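Local coordinates for Low molecular weight phosphotyrosine phosphatase family protein (Streptococcus pyogenes, PDB 5GOT) that probably removes phosphate from phosphotyrosine in proteins by hydrolysis, as a bacterial member of the low molecular weight protein tyrosine phosphatase family, at residues M17-V26 / Y126-L137. Numbering follows the deposited sequence.
Sequences MAEFVMKSIV and YQLVRKGCQDWL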
ATOM      1  N   MET A  17       0.456   3.045   5.373  1.00 19.90           N
ATOM      2  CA  MET A  17      -0.873   3.595   5.595  1.00 22.09           C
ATOM      3  C   MET A  17      -1.903   2.866   4.739  1.00 21.83           C
ATOM      4  O   MET A  17      -2.978   2.497   5.227  1.00 22.23           O
ATOM      5  CB  MET A  17      -0.898   5.095   5.309  1.00 20.20           C
ATOM      6  CG  MET A  17      -2.150   5.778   5.881  1.00 19.52           C
ATOM      7  SD  MET A  17      -2.313   7.483   5.365  1.00 23.16           S
ATOM      8  CE  MET A  17      -0.880   8.184   6.189  1.00 22.14           C
ATOM      9  N   ALA A  18      -1.566   2.602   3.472  1.00 22.89           N
ATOM     10  CA  ALA A  18      -2.496   1.900   2.590  1.00 21.66           C
ATOM     11  C   ALA A  18      -2.751   0.484   3.086  1.00 20.71           C
ATOM     12  O   ALA A  18      -3.904   0.029   3.106  1.00 21.66           O
ATOM     13  CB  ALA A  18      -1.960   1.882   1.153  1.00 21.29           C
ATOM     14  N   GLU A  19      -1.691  -0.214   3.521  1.00 22.12           N
ATOM     15  CA  GLU A  19      -1.832  -1.567   4.054  1.00 22.99           C
ATOM     16  C   GLU A  19      -2.912  -1.626   5.121  1.00 24.63           C
ATOM     17  O   GLU A  19      -3.880  -2.386   5.011  1.00 24.72           O
ATOM     18  CB  GLU A  19      -0.497  -2.064   4.630  1.00 21.44           C
ATOM     19  CG  GLU A  19      -0.630  -3.378   5.402  1.00 24.01           C
ATOM     20  CD  GLU A  19       0.697  -3.941   5.918  1.00 25.55           C
ATOM     21  OE1 GLU A  19       1.777  -3.388   5.616  1.00 24.95           O
ATOM     22  OE2 GLU A  19       0.651  -4.955   6.642  1.00 26.20           O
ATOM     23  N   PHE A  20      -2.785  -0.783   6.149  1.00 25.24           N
ATOM     24  CA  PHE A  20      -3.681  -0.921   7.287  1.00 25.71           C
ATOM     25  C   PHE A  20      -5.035  -0.271   7.039  1.00 23.58           C
ATOM     26  O   PHE A  20      -6.039  -0.743   7.582  1.00 25.94           O
ATOM     27  CB  PHE A  20      -2.977  -0.405   8.548  1.00 24.37           C
ATOM     28  CG  PHE A  20      -1.776  -1.236   8.906  1.00 27.03           C
ATOM     29  CD1 PHE A  20      -1.940  -2.546   9.340  1.00 27.74           C
ATOM     30  CD2 PHE A  20      -0.489  -0.752   8.728  1.00 24.48           C
ATOM     31  CE1 PHE A  20      -0.830  -3.353   9.629  1.00 28.36           C
ATOM     32  CE2 PHE A  20       0.627  -1.537   9.033  1.00 28.65           C
ATOM     33  CZ  PHE A  20       0.454  -2.844   9.481  1.00 28.47           C
ATOM     34  N   VAL A  21      -5.112   0.772   6.211  1.00 23.87           N
ATOM     35  CA  VAL A  21      -6.425   1.266   5.810  1.00 23.17           C
ATOM     36  C   VAL A  21      -7.151   0.203   4.982  1.00 26.99           C
ATOM     37  O   VAL A  21      -8.327  -0.095   5.217  1.00 25.87           O
ATOM     38  CB  VAL A  21      -6.307   2.602   5.053  1.00 22.35           C
ATOM     39  CG1 VAL A  21      -7.666   3.025   4.501  1.00 24.28           C
ATOM     40  CG2 VAL A  21      -5.762   3.700   5.971  1.00 25.50           C
ATOM     41  N   MET A  22      -6.451  -0.413   4.021  1.00 24.89           N
ATOM     42  CA  MET A  22      -7.086  -1.473   3.241  1.00 25.88           C
ATOM     43  C   MET A  22      -7.506  -2.631   4.140  1.00 27.96           C
ATOM     44  O   MET A  22      -8.600  -3.190   3.983  1.00 30.97           O
ATOM     45  CB  MET A  22      -6.142  -1.972   2.144  1.00 25.59           C
ATOM     46  CG  MET A  22      -6.833  -2.832   1.094  1.00 21.85           C
ATOM     47  SD  MET A  22      -7.817  -1.811   0.015  1.00 27.35           S
ATOM     48  CE  MET A  22      -8.756  -3.054  -0.894  1.00 30.94           C
ATOM     49  N   LYS A  23      -6.661  -2.990   5.107  1.00 25.44           N
ATOM     50  CA  LYS A  23      -7.002  -4.069   6.019  1.00 32.44           C
ATOM     51  C   LYS A  23      -8.222  -3.737   6.863  1.00 35.23           C
ATOM     52  O   LYS A  23      -8.900  -4.654   7.341  1.00 36.81           O
ATOM     53  CB  LYS A  23      -5.813  -4.393   6.921  1.00 27.92           C
ATOM     54  CG  LYS A  23      -4.710  -5.164   6.221  1.00 29.47           C
ATOM     55  CD  LYS A  23      -3.607  -5.511   7.201  1.00 29.08           C
ATOM     56  CE  LYS A  23      -2.707  -6.611   6.671  1.00 27.38           C
ATOM     57  NZ  LYS A  23      -1.381  -6.594   7.323  1.00 24.31           N
ATOM     58  N   SER A  24      -8.536  -2.454   7.033  1.00 30.77           N
ATOM     59  CA  SER A  24      -9.693  -2.083   7.827  1.00 32.26           C
ATOM     60  C   SER A  24     -10.999  -2.187   7.055  1.00 35.22           C
ATOM     61  O   SER A  24     -12.065  -2.083   7.670  1.00 35.06           O
ATOM     62  CB  SER A  24      -9.529  -0.657   8.377  1.00 29.70           C
ATOM     63  OG  SER A  24      -9.867   0.332   7.411  1.00 29.85           O
ATOM     64  N   ILE A  25     -10.956  -2.382   5.735  1.00 30.93           N
ATOM     65  CA  ILE A  25     -12.171  -2.416   4.932  1.00 30.99           C
ATOM     66  C   ILE A  25     -12.390  -3.754   4.240  1.00 31.89           C
ATOM     67  O   ILE A  25     -13.412  -3.928   3.579  1.00 35.68           O
ATOM     68  CB  ILE A  25     -12.212  -1.267   3.902  1.00 33.61           C
ATOM     69  CG1 ILE A  25     -11.068  -1.375   2.893  1.00 32.79           C
ATOM     70  CG2 ILE A  25     -12.195   0.093   4.603  1.00 35.58           C
ATOM     71  CD1 ILE A  25     -11.274  -0.495   1.663  1.00 28.56           C
ATOM     72  N   VAL A  26     -11.482  -4.717   4.391  1.00 31.92           N
ATOM     73  CA  VAL A  26     -11.677  -6.037   3.801  1.00 35.75           C
ATOM     74  C   VAL A  26     -10.997  -7.081   4.683  1.00 36.87           C
ATOM     75  O   VAL A  26      -9.950  -6.823   5.285  1.00 37.41           O
ATOM     76  CB  VAL A  26     -11.163  -6.073   2.341  1.00 34.37           C
ATOM     77  CG1 VAL A  26      -9.683  -5.775   2.270  1.00 34.00           C
ATOM     78  CG2 VAL A  26     -11.450  -7.408   1.714  1.00 34.30           C
ATOM     79  N   TYR A 126      -4.106  10.581   4.296  1.00 22.81           N
ATOM     80  CA  TYR A 126      -5.112   9.641   4.764  1.00 23.34           C
ATOM     81  C   TYR A 126      -6.356   9.701   3.892  1.00 23.17           C
ATOM     82  O   TYR A 126      -6.871   8.663   3.462  1.00 27.78           O
ATOM     83  CB  TYR A 126      -5.464   9.916   6.226  1.00 26.31           C
ATOM     84  CG  TYR A 126      -6.644   9.098   6.682  1.00 25.84           C
ATOM     85  CD1 TYR A 126      -6.501   7.759   6.991  1.00 24.90           C
ATOM     86  CD2 TYR A 126      -7.912   9.663   6.771  1.00 29.67           C
ATOM     87  CE1 TYR A 126      -7.585   6.998   7.377  1.00 29.54           C
ATOM     88  CE2 TYR A 126      -9.001   8.903   7.165  1.00 31.08           C
ATOM     89  CZ  TYR A 126      -8.826   7.573   7.462  1.00 28.13           C
ATOM     90  OH  TYR A 126      -9.899   6.816   7.859  1.00 35.11           O
ATOM     91  N   GLN A 127      -6.854  10.910   3.614  1.00 24.31           N
ATOM     92  CA  GLN A 127      -8.084  11.027   2.831  1.00 25.37           C
ATOM     93  C   GLN A 127      -7.916  10.413   1.445  1.00 24.79           C
ATOM     94  O   GLN A 127      -8.822   9.739   0.944  1.00 24.74           O
ATOM     95  CB  GLN A 127      -8.516  12.492   2.714  1.00 26.41           C
ATOM     96  CG  GLN A 127      -8.805  13.201   4.042  1.00 27.54           C
ATOM     97  CD  GLN A 127      -9.921  12.539   4.847  1.00 34.12           C
ATOM     98  OE1 GLN A 127     -10.775  11.831   4.301  1.00 33.30           O
ATOM     99  NE2 GLN A 127      -9.919  12.769   6.155  1.00 36.63           N
ATOM    100  N   LEU A 128      -6.761  10.630   0.809  1.00 22.06           N
ATOM    101  CA  LEU A 128      -6.547  10.071  -0.530  1.00 25.88           C
ATOM    102  C   LEU A 128      -6.308   8.569  -0.492  1.00 24.51           C
ATOM    103  O   LEU A 128      -6.707   7.850  -1.421  1.00 23.88           O
ATOM    104  CB  LEU A 128      -5.379  10.783  -1.204  1.00 22.54           C
ATOM    105  CG  LEU A 128      -5.734  12.244  -1.446  1.00 31.28           C
ATOM    106  CD1 LEU A 128      -4.520  13.052  -1.850  1.00 36.43           C
ATOM    107  CD2 LEU A 128      -6.828  12.326  -2.503  1.00 29.95           C
ATOM    108  N   VAL A 129      -5.637   8.077   0.551  1.00 23.37           N
ATOM    109  CA  VAL A 129      -5.415   6.641   0.681  1.00 23.76           C
ATOM    110  C   VAL A 129      -6.729   5.937   0.961  1.00 24.57           C
ATOM    111  O   VAL A 129      -7.009   4.856   0.432  1.00 24.27           O
ATOM    112  CB  VAL A 129      -4.388   6.380   1.794  1.00 21.35           C
ATOM    113  CG1 VAL A 129      -4.449   4.931   2.265  1.00 20.74           C
ATOM    114  CG2 VAL A 129      -3.014   6.733   1.299  1.00 21.07           C
ATOM    115  N   ARG A 130      -7.551   6.556   1.805  1.00 26.50           N
ATOM    116  CA  ARG A 130      -8.839   5.998   2.186  1.00 27.76           C
ATOM    117  C   ARG A 130      -9.772   5.891   0.980  1.00 35.02           C
ATOM    118  O   ARG A 130     -10.454   4.871   0.804  1.00 31.70           O
ATOM    119  CB  ARG A 130      -9.432   6.874   3.300  1.00 31.23           C
ATOM    120  CG  ARG A 130     -10.895   6.640   3.656  1.00 39.43           C
ATOM    121  CD  ARG A 130     -11.004   5.435   4.521  1.00 50.39           C
ATOM    122  NE  ARG A 130     -12.392   4.950   4.617  1.00 58.28           N
ATOM    123  CZ  ARG A 130     -12.750   3.877   5.323  1.00 63.31           C
ATOM    124  NH1 ARG A 130     -14.027   3.521   5.340  1.00 64.13           N
ATOM    125  NH2 ARG A 130     -11.820   3.184   6.010  1.00 56.31           N
ATOM    126  N   LYS A 131      -9.794   6.921   0.124  1.00 30.17           N
ATOM    127  CA  LYS A 131     -10.606   6.864  -1.090  1.00 31.62           C
ATOM    128  C   LYS A 131     -10.030   5.879  -2.104  1.00 31.16           C
ATOM    129  O   LYS A 131     -10.781   5.137  -2.749  1.00 26.54           O
ATOM    130  CB  LYS A 131     -10.727   8.262  -1.705  1.00 32.48           C
ATOM    131  CG  LYS A 131     -11.474   9.267  -0.821  1.00 39.07           C
ATOM    132  CD  LYS A 131     -11.838  10.569  -1.558  1.00 45.55           C
ATOM    133  CE  LYS A 131     -10.621  11.455  -1.842  1.00 47.71           C
ATOM    134  NZ  LYS A 131     -10.986  12.730  -2.537  1.00 54.10           N
ATOM    135  N   GLY A 132      -8.705   5.869  -2.270  1.00 26.11           N
ATOM    136  CA  GLY A 132      -8.086   4.945  -3.206  1.00 26.55           C
ATOM    137  C   GLY A 132      -8.234   3.493  -2.785  1.00 26.61           C
ATOM    138  O   GLY A 132      -8.348   2.598  -3.631  1.00 21.85           O
ATOM    139  N   CYS A 133      -8.222   3.232  -1.480  1.00 23.66           N
ATOM    140  CA  CYS A 133      -8.487   1.879  -1.011  1.00 27.48           C
ATOM    141  C   CYS A 133      -9.908   1.456  -1.356  1.00 29.88           C
ATOM    142  O   CYS A 133     -10.139   0.304  -1.744  1.00 26.40           O
ATOM    143  CB  CYS A 133      -8.234   1.774   0.495  1.00 26.87           C
ATOM    144  SG  CYS A 133      -6.464   1.713   0.911  1.00 24.58           S
ATOM    145  N   GLN A 134     -10.868   2.380  -1.246  1.00 27.87           N
ATOM    146  CA  GLN A 134     -12.241   2.069  -1.638  1.00 27.66           C
ATOM    147  C   GLN A 134     -12.318   1.723  -3.119  1.00 30.50           C
ATOM    148  O   GLN A 134     -13.028   0.790  -3.509  1.00 31.71           O
ATOM    149  CB  GLN A 134     -13.166   3.246  -1.318  1.00 32.13           C
ATOM    150  CG  GLN A 134     -13.603   3.315   0.141  1.00 35.37           C
ATOM    151  CD  GLN A 134     -14.452   2.120   0.544  1.00 45.90           C
ATOM    152  OE1 GLN A 134     -15.123   1.509  -0.294  1.00 48.55           O
ATOM    153  NE2 GLN A 134     -14.414   1.767   1.830  1.00 45.93           N
ATOM    154  N   ASP A 135     -11.586   2.462  -3.957  1.00 27.01           N
ATOM    155  CA  ASP A 135     -11.592   2.184  -5.385  1.00 28.70           C
ATOM    156  C   ASP A 135     -10.965   0.833  -5.692  1.00 30.41           C
ATOM    157  O   ASP A 135     -11.487   0.086  -6.525  1.00 27.04           O
ATOM    158  CB  ASP A 135     -10.879   3.295  -6.140  1.00 30.32           C
ATOM    159  CG  ASP A 135     -11.666   4.594  -6.123  1.00 39.56           C
ATOM    160  OD1 ASP A 135     -12.807   4.605  -5.592  1.00 40.37           O
ATOM    161  OD2 ASP A 135     -11.150   5.595  -6.657  1.00 46.11           O
ATOM    162  N   TRP A 136      -9.849   0.497  -5.031  1.00 27.62           N
ATOM    163  CA  TRP A 136      -9.239  -0.813  -5.250  1.00 27.52           C
ATOM    164  C   TRP A 136     -10.176  -1.937  -4.833  1.00 30.02           C
ATOM    165  O   TRP A 136     -10.232  -2.981  -5.493  1.00 30.11           O
ATOM    166  CB  TRP A 136      -7.896  -0.918  -4.519  1.00 25.84           C
ATOM    167  CG  TRP A 136      -6.836  -0.218  -5.302  1.00 26.33           C
ATOM    168  CD1 TRP A 136      -6.175   0.937  -4.962  1.00 26.23           C
ATOM    169  CD2 TRP A 136      -6.369  -0.578  -6.604  1.00 24.72           C
ATOM    170  NE1 TRP A 136      -5.314   1.302  -5.972  1.00 23.99           N
ATOM    171  CE2 TRP A 136      -5.414   0.383  -6.988  1.00 25.04           C
ATOM    172  CE3 TRP A 136      -6.667  -1.626  -7.486  1.00 29.25           C
ATOM    173  CZ2 TRP A 136      -4.751   0.325  -8.211  1.00 26.56           C
ATOM    174  CZ3 TRP A 136      -6.002  -1.686  -8.696  1.00 26.86           C
ATOM    175  CH2 TRP A 136      -5.058  -0.719  -9.050  1.00 27.47           C
ATOM    176  N   LEU A 137     -10.947  -1.731  -3.767  1.00 28.90           N
ATOM    177  CA  LEU A 137     -11.919  -2.740  -3.359  1.00 28.45           C
ATOM    178  C   LEU A 137     -12.936  -3.000  -4.465  1.00 30.63           C
ATOM    179  O   LEU A 137     -13.215  -4.154  -4.811  1.00 30.43           O
ATOM    180  CB  LEU A 137     -12.620  -2.285  -2.081  1.00 31.63           C
ATOM    181  CG  LEU A 137     -13.454  -3.330  -1.345  1.00 32.85           C
ATOM    182  CD1 LEU A 137     -12.550  -4.268  -0.563  1.00 32.87           C
ATOM    183  CD2 LEU A 137     -14.492  -2.642  -0.436  1.00 32.68           C
TER
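A knob-into-hole fit joins two helices here: Val21 enters a pocket on helix 122-140 formed by Tyr126, Val129, Arg130 and Cys133. CG1 of Val21, anti to the backbone N (chi1 174°), lies 3.9 Å from Arg130 CA and also meets Cys133 SG, while CG2 reaches Tyr126 CE1. In return Val129 presses CG1 onto the backbone of helix 14-23, 3.6 Å from Ala18 CA. At the Tyr126 end, the Met17 chain runs out extended through CG and puts SD 3.6 Å from Tyr126 CA. The axes of segments 17-23 and 126-137 approach to 9.4 Å, crossing at -55°. In this low molecular weight phosphatase fold, helix 14-23 follows the first strand of the parallel sheet, 2-8, and helix 122-140 packs against that helix from late in the chain. Further along, Met22 turns at chi2 (74°) and brings SD to 3.6 Å from Cys133 CB, with CE going on to Leu137; Met31 and Ile33 of strand 31-37 touch the same side chain. Ile25 sends its branches two ways: CD1 rests near Cys133 CB, whereas CG2 comes within 3.4 Å of Arg130 NH2. Ser24 OG lies near the plane of that guanidinium, at its edge, but donates its hydrogen bond to Val21 O (2.7 Å). Val26 and Leu137 run alongside one another, pointing opposite ways, with Val26 CB 3.7 Å from Leu137 CD1.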